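Local structure of protein argonaute 5 (Arabidopsis thaliana, 4G0O) at residues 27-32 and 52-57; 95-98 and 102-105. The protein probably binds small RNAs for gene regulation, its MID domain using a nucleotide specificity loop to recognise the nucleotide at the RNA's 5' end. All blocks are in the same frame, centred on the assembly; numbering follows the deposited sequence.

Both contacts join a helix to a chain segment leading into a strand of the MID domain's parallel sheet. Contact 1 joins the start of helix 27-42 to the loop leading into strand 55-56; it is partly buried and rests on one aromatic ring, with no hydrogen bond across it. Contact 2 lies mostly buried where helix 90-101 ends and the chain turns into strand 105-108; here a short backbone bond and a small apolar patch do the joining, with a water loosely bridging at one side. The centres of contacts 1 and 2 are about 18 Å apart and their nearest atoms about 8 Å. Strand 7-18 lies beside contact 1, strand 78-82 beside contact 2, and helix 62-72 borders both.

Contact 1 (27-32 and 52-57); sequences LPQEFC and IPFISC
A sulfur-aromatic contact between Cys32 and Phe54 lies where the first turns of helix 27-42 meet the approach to strand 55-56. The sulfur comes in obliquely: Cys32 SG is 4.8 Å from the centroid of the Phe54 ring, in a direction 53° off the ring normal, with CE1 and CZ as its closest carbons. Cys32 CB reaches the same rim of the ring, 4.0 Å from Phe54 CZ. Gln29 approaches over a face, toward its rim. Its chain bends at the second torsion (chi2 -64°), which lays the amide over the CD1-CE1 rim, its plane only 8° from that of the ring and Gln29 NE2 3.8 Å from Phe54 CE1. At the ring's edge, near its plane, Pro28 O faces Phe54 CE1 at 3.8 Å; that oxygen already accepts the helical bond from Cys32 N at 3.0 Å. The Pro28 ring adds looser packing, its CB 4.3 Å from Phe54 CD1. Cutting Phe54 back to an alanine would probably open a gap between helix and loop, leaving the Cys32 sulfur and the Gln29 amide without the ring they rest against. On the sheet side, the Phe54 ring meets that of Trp14 at a steep angle and touches Thr15 and Cys16 of strand 7-18, and Cys32 also packs on Cys16. The next residue, Ile55, packs against Ile69 of helix 62-72, while its backbone pairs with strand 7-18; Phe54 thus fills the join between that strand and helix 27-42.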
loop_
_atom_site.group_PDB
_atom_site.type_symbol
_atom_site.label_atom_id
_atom_site.label_comp_id
_atom_site.label_asym_id
_atom_site.label_seq_id
_atom_site.Cartn_x
_atom_site.Cartn_y
_atom_site.Cartn_z
ATOM N N LEU A 27 -4.543 -13.065 3.174
ATOM C CA LEU A 27 -3.239 -12.456 3.000
ATOM C C LEU A 27 -3.233 -10.916 2.989
ATOM O O LEU A 27 -2.371 -10.305 3.649
ATOM C CB LEU A 27 -2.558 -13.021 1.755
ATOM C CG LEU A 27 -1.135 -12.531 1.489
ATOM C CD1 LEU A 27 -0.158 -12.963 2.599
ATOM C CD2 LEU A 27 -0.682 -13.031 0.140
ATOM N N PRO A 28 -4.167 -10.278 2.240
ATOM C CA PRO A 28 -4.199 -8.808 2.281
ATOM C C PRO A 28 -4.282 -8.240 3.700
ATOM O O PRO A 28 -3.500 -7.344 4.039
ATOM C CB PRO A 28 -5.467 -8.470 1.485
ATOM C CG PRO A 28 -5.540 -9.554 0.460
ATOM C CD PRO A 28 -5.052 -10.805 1.176
ATOM N N GLN A 29 -5.208 -8.758 4.508
ATOM C CA GLN A 29 -5.322 -8.370 5.915
ATOM C C GLN A 29 -4.056 -8.651 6.700
ATOM O O GLN A 29 -3.572 -7.799 7.435
ATOM C CB GLN A 29 -6.452 -9.135 6.599
ATOM C CG GLN A 29 -7.765 -8.408 6.626
ATOM C CD GLN A 29 -7.682 -7.139 7.432
ATOM O OE1 GLN A 29 -6.766 -6.969 8.245
ATOM N NE2 GLN A 29 -8.631 -6.228 7.209
ATOM N N GLU A 30 -3.552 -9.872 6.572
ATOM C CA GLU A 30 -2.380 -10.284 7.330
ATOM C C GLU A 30 -1.155 -9.458 6.920
ATOM O O GLU A 30 -0.435 -8.932 7.780
ATOM C CB GLU A 30 -2.135 -11.784 7.144
ATOM C CG GLU A 30 -0.699 -12.235 7.399
ATOM C CD GLU A 30 -0.359 -12.379 8.878
ATOM O OE1 GLU A 30 -1.197 -12.040 9.748
ATOM O OE2 GLU A 30 0.765 -12.834 9.173
ATOM N N PHE A 31 -0.944 -9.329 5.608
ATOM C CA PHE A 31 0.173 -8.549 5.071
ATOM C C PHE A 31 0.134 -7.079 5.482
ATOM O O PHE A 31 1.151 -6.506 5.844
ATOM C CB PHE A 31 0.230 -8.635 3.544
ATOM C CG PHE A 31 1.177 -7.652 2.929
ATOM C CD1 PHE A 31 0.706 -6.491 2.335
ATOM C CD2 PHE A 31 2.540 -7.874 2.973
ATOM C CE1 PHE A 31 1.572 -5.573 1.781
ATOM C CE2 PHE A 31 3.419 -6.960 2.423
ATOM C CZ PHE A 31 2.936 -5.808 1.820
ATOM N N CYS A 32 -1.037 -6.465 5.417
ATOM C CA CYS A 32 -1.152 -5.075 5.829
ATOM C C CYS A 32 -0.985 -4.954 7.338
ATOM O O CYS A 32 -0.495 -3.940 7.828
ATOM C CB CYS A 32 -2.483 -4.469 5.385
ATOM S SG CYS A 32 -2.603 -4.153 3.608
ATOM N N ILE A 52 -11.847 2.759 4.500
ATOM C CA ILE A 52 -12.957 1.986 3.940
ATOM C C ILE A 52 -12.495 0.532 3.940
ATOM O O ILE A 52 -11.289 0.277 3.996
ATOM C CB ILE A 52 -13.329 2.432 2.497
ATOM C CG1 ILE A 52 -12.114 2.334 1.575
ATOM C CG2 ILE A 52 -13.931 3.842 2.488
ATOM C CD1 ILE A 52 -12.455 2.451 0.096
ATOM N N PRO A 53 -13.438 -0.426 3.904
ATOM C CA PRO A 53 -13.065 -1.847 3.954
ATOM C C PRO A 53 -12.134 -2.241 2.806
ATOM O O PRO A 53 -12.202 -1.624 1.750
ATOM C CB PRO A 53 -14.415 -2.558 3.776
ATOM C CG PRO A 53 -15.421 -1.585 4.277
ATOM C CD PRO A 53 -14.903 -0.246 3.864
ATOM N N PHE A 54 -11.299 -3.258 2.997
ATOM C CA PHE A 54 -10.436 -3.720 1.917
ATOM C C PHE A 54 -11.284 -4.200 0.749
ATOM O O PHE A 54 -12.407 -4.676 0.937
ATOM C CB PHE A 54 -9.516 -4.858 2.375
ATOM C CG PHE A 54 -8.397 -4.416 3.272
ATOM C CD1 PHE A 54 -7.376 -5.297 3.609
ATOM C CD2 PHE A 54 -8.360 -3.119 3.790
ATOM C CE1 PHE A 54 -6.334 -4.895 4.443
ATOM C CE2 PHE A 54 -7.324 -2.714 4.622
ATOM C CZ PHE A 54 -6.313 -3.607 4.948
ATOM N N ILE A 55 -10.738 -4.081 -0.454
ATOM C CA ILE A 55 -11.436 -4.494 -1.652
ATOM C C ILE A 55 -10.600 -5.530 -2.402
ATOM O O ILE A 55 -9.379 -5.407 -2.517
ATOM C CB ILE A 55 -11.740 -3.282 -2.569
ATOM C CG1 ILE A 55 -10.740 -2.150 -2.328
ATOM C CG2 ILE A 55 -13.126 -2.739 -2.306
ATOM C CD1 ILE A 55 -11.128 -1.145 -1.196
ATOM N N SER A 56 -11.260 -6.569 -2.890
ATOM C CA SER A 56 -10.609 -7.540 -3.749
ATOM C C SER A 56 -11.450 -7.677 -5.002
ATOM O O SER A 56 -12.658 -7.897 -4.918
ATOM C CB SER A 56 -10.494 -8.891 -3.046
ATOM O OG SER A 56 -9.838 -9.831 -3.879
ATOM N N CYS A 57 -10.831 -7.530 -6.168
ATOM C CA CYS A 57 -11.601 -7.574 -7.403
ATOM C C CYS A 57 -10.716 -8.046 -8.557
ATOM O O CYS A 57 -9.488 -8.080 -8.411
ATOM C CB CYS A 57 -12.213 -6.203 -7.679
ATOM S SG CYS A 57 -10.998 -4.933 -8.008
#

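Contact 2 (95-98 and 102-105); sequences RICE and GIVS
From the last turns of helix 90-101, the Cys97 side chain overlaps Ile103 and Ser105, which follow the helix end. Its CB is 3.6 Å from Ile103 CG2 and 3.7 Å from Ser105 OG. The same Ile103 methyl presses on the Cys97 backbone, with CG2 3.4 Å from Cys97 O. That oxygen accepts a short, nearly straight bond from Ile103 N (2.7 Å, 169° at the hydrogen), whose donor stands 38° out of the carbonyl plane. The bond runs from residue i+6 back to i, one residue longer than the i+5 to i bond of a Schellman motif. Gly102 makes the exit with positive phi, a backbone shape glycine takes more easily than other residues. A water links the two segments, accepting from Ser105 N at 3.1 Å and donating weakly to Glu98 OE2 at 3.3 Å.

Ser105 OG sits between its own backbone N and carbonyl carbon (chi1 64°), a rotation that puts it beside Cys97 CB while it hydrogen-bonds Lys94 NZ. Ser105 O takes a bond from Lys131 NZ, and a sulfate, probably from the crystallisation liquor, lies about 6 Å from the Ser105 side chain. These lysines and the anion are consistent with the pocket that receives the guide 5' phosphate in Argonaute MID domains. Apolar packing and the backbone bond thus probably hold the turn in shape, while serine's two oxygens are likely to steady the neighbouring lysine amines.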
loop_
_atom_site.group_PDB
_atom_site.type_symbol
_atom_site.label_atom_id
_atom_site.label_comp_id
_atom_site.label_asym_id
_atom_site.label_seq_id
_atom_site.Cartn_x
_atom_site.Cartn_y
_atom_site.Cartn_z
ATOM N N ARG A 95 -0.302 5.450 -13.182
ATOM C CA ARG A 95 -0.868 6.537 -13.966
ATOM C C ARG A 95 -2.226 6.948 -13.383
ATOM O O ARG A 95 -2.479 8.122 -13.134
ATOM C CB ARG A 95 -1.000 6.125 -15.448
ATOM C CG ARG A 95 -1.904 7.059 -16.262
ATOM C CD ARG A 95 -2.059 6.653 -17.723
ATOM N NE ARG A 95 -2.750 5.372 -17.898
ATOM C CZ ARG A 95 -4.069 5.211 -17.829
ATOM N NH1 ARG A 95 -4.613 4.009 -18.010
ATOM N NH2 ARG A 95 -4.855 6.250 -17.577
ATOM N N ILE A 96 -3.085 5.971 -13.131
ATOM C CA ILE A 96 -4.429 6.265 -12.640
ATOM C C ILE A 96 -4.362 6.899 -11.259
ATOM O O ILE A 96 -5.027 7.900 -10.980
ATOM C CB ILE A 96 -5.286 4.994 -12.588
ATOM C CG1 ILE A 96 -5.635 4.541 -14.006
ATOM C CG2 ILE A 96 -6.551 5.228 -11.756
ATOM C CD1 ILE A 96 -6.205 3.130 -14.068
ATOM N N CYS A 97 -3.543 6.318 -10.394
ATOM C CA CYS A 97 -3.418 6.825 -9.040
ATOM C C CYS A 97 -2.724 8.177 -8.996
ATOM O O CYS A 97 -3.262 9.160 -8.462
ATOM C CB CYS A 97 -2.658 5.830 -8.158
ATOM S SG CYS A 97 -3.557 4.289 -7.882
ATOM N N GLU A 98 -1.518 8.220 -9.544
ATOM C CA GLU A 98 -0.658 9.383 -9.349
ATOM C C GLU A 98 -1.120 10.566 -10.189
ATOM O O GLU A 98 -1.308 11.665 -9.671
ATOM C CB GLU A 98 0.802 9.028 -9.643
ATOM C CG GLU A 98 1.334 7.921 -8.727
ATOM C CD GLU A 98 2.771 7.509 -9.043
ATOM O OE1 GLU A 98 3.139 7.449 -10.240
ATOM O OE2 GLU A 98 3.528 7.237 -8.083
ATOM N N GLY A 102 -5.181 11.338 -8.247
ATOM C CA GLY A 102 -4.462 11.998 -7.169
ATOM C C GLY A 102 -4.523 11.172 -5.905
ATOM O O GLY A 102 -5.075 11.591 -4.883
ATOM N N ILE A 103 -3.963 9.974 -5.978
ATOM C CA ILE A 103 -3.884 9.126 -4.801
ATOM C C ILE A 103 -2.487 8.544 -4.616
ATOM O O ILE A 103 -1.894 7.960 -5.546
ATOM C CB ILE A 103 -4.970 8.038 -4.805
ATOM C CG1 ILE A 103 -4.631 6.933 -3.825
ATOM C CG2 ILE A 103 -5.136 7.432 -6.161
ATOM C CD1 ILE A 103 -5.748 5.955 -3.748
ATOM N N VAL A 104 -1.954 8.747 -3.418
ATOM C CA VAL A 104 -0.650 8.222 -3.080
ATOM C C VAL A 104 -0.788 6.719 -2.934
ATOM O O VAL A 104 -1.542 6.236 -2.091
ATOM C CB VAL A 104 -0.115 8.846 -1.769
ATOM C CG1 VAL A 104 1.084 8.062 -1.262
ATOM C CG2 VAL A 104 0.243 10.334 -1.986
ATOM N N SER A 105 -0.076 5.976 -3.767
ATOM C CA SER A 105 -0.176 4.526 -3.719
ATOM C C SER A 105 1.165 3.830 -3.480
ATOM O O SER A 105 2.224 4.338 -3.843
ATOM C CB SER A 105 -0.824 3.994 -5.004
ATOM O OG SER A 105 -0.007 4.271 -6.127
HETATM O O HOH W 1 2.180 7.599 -5.086
#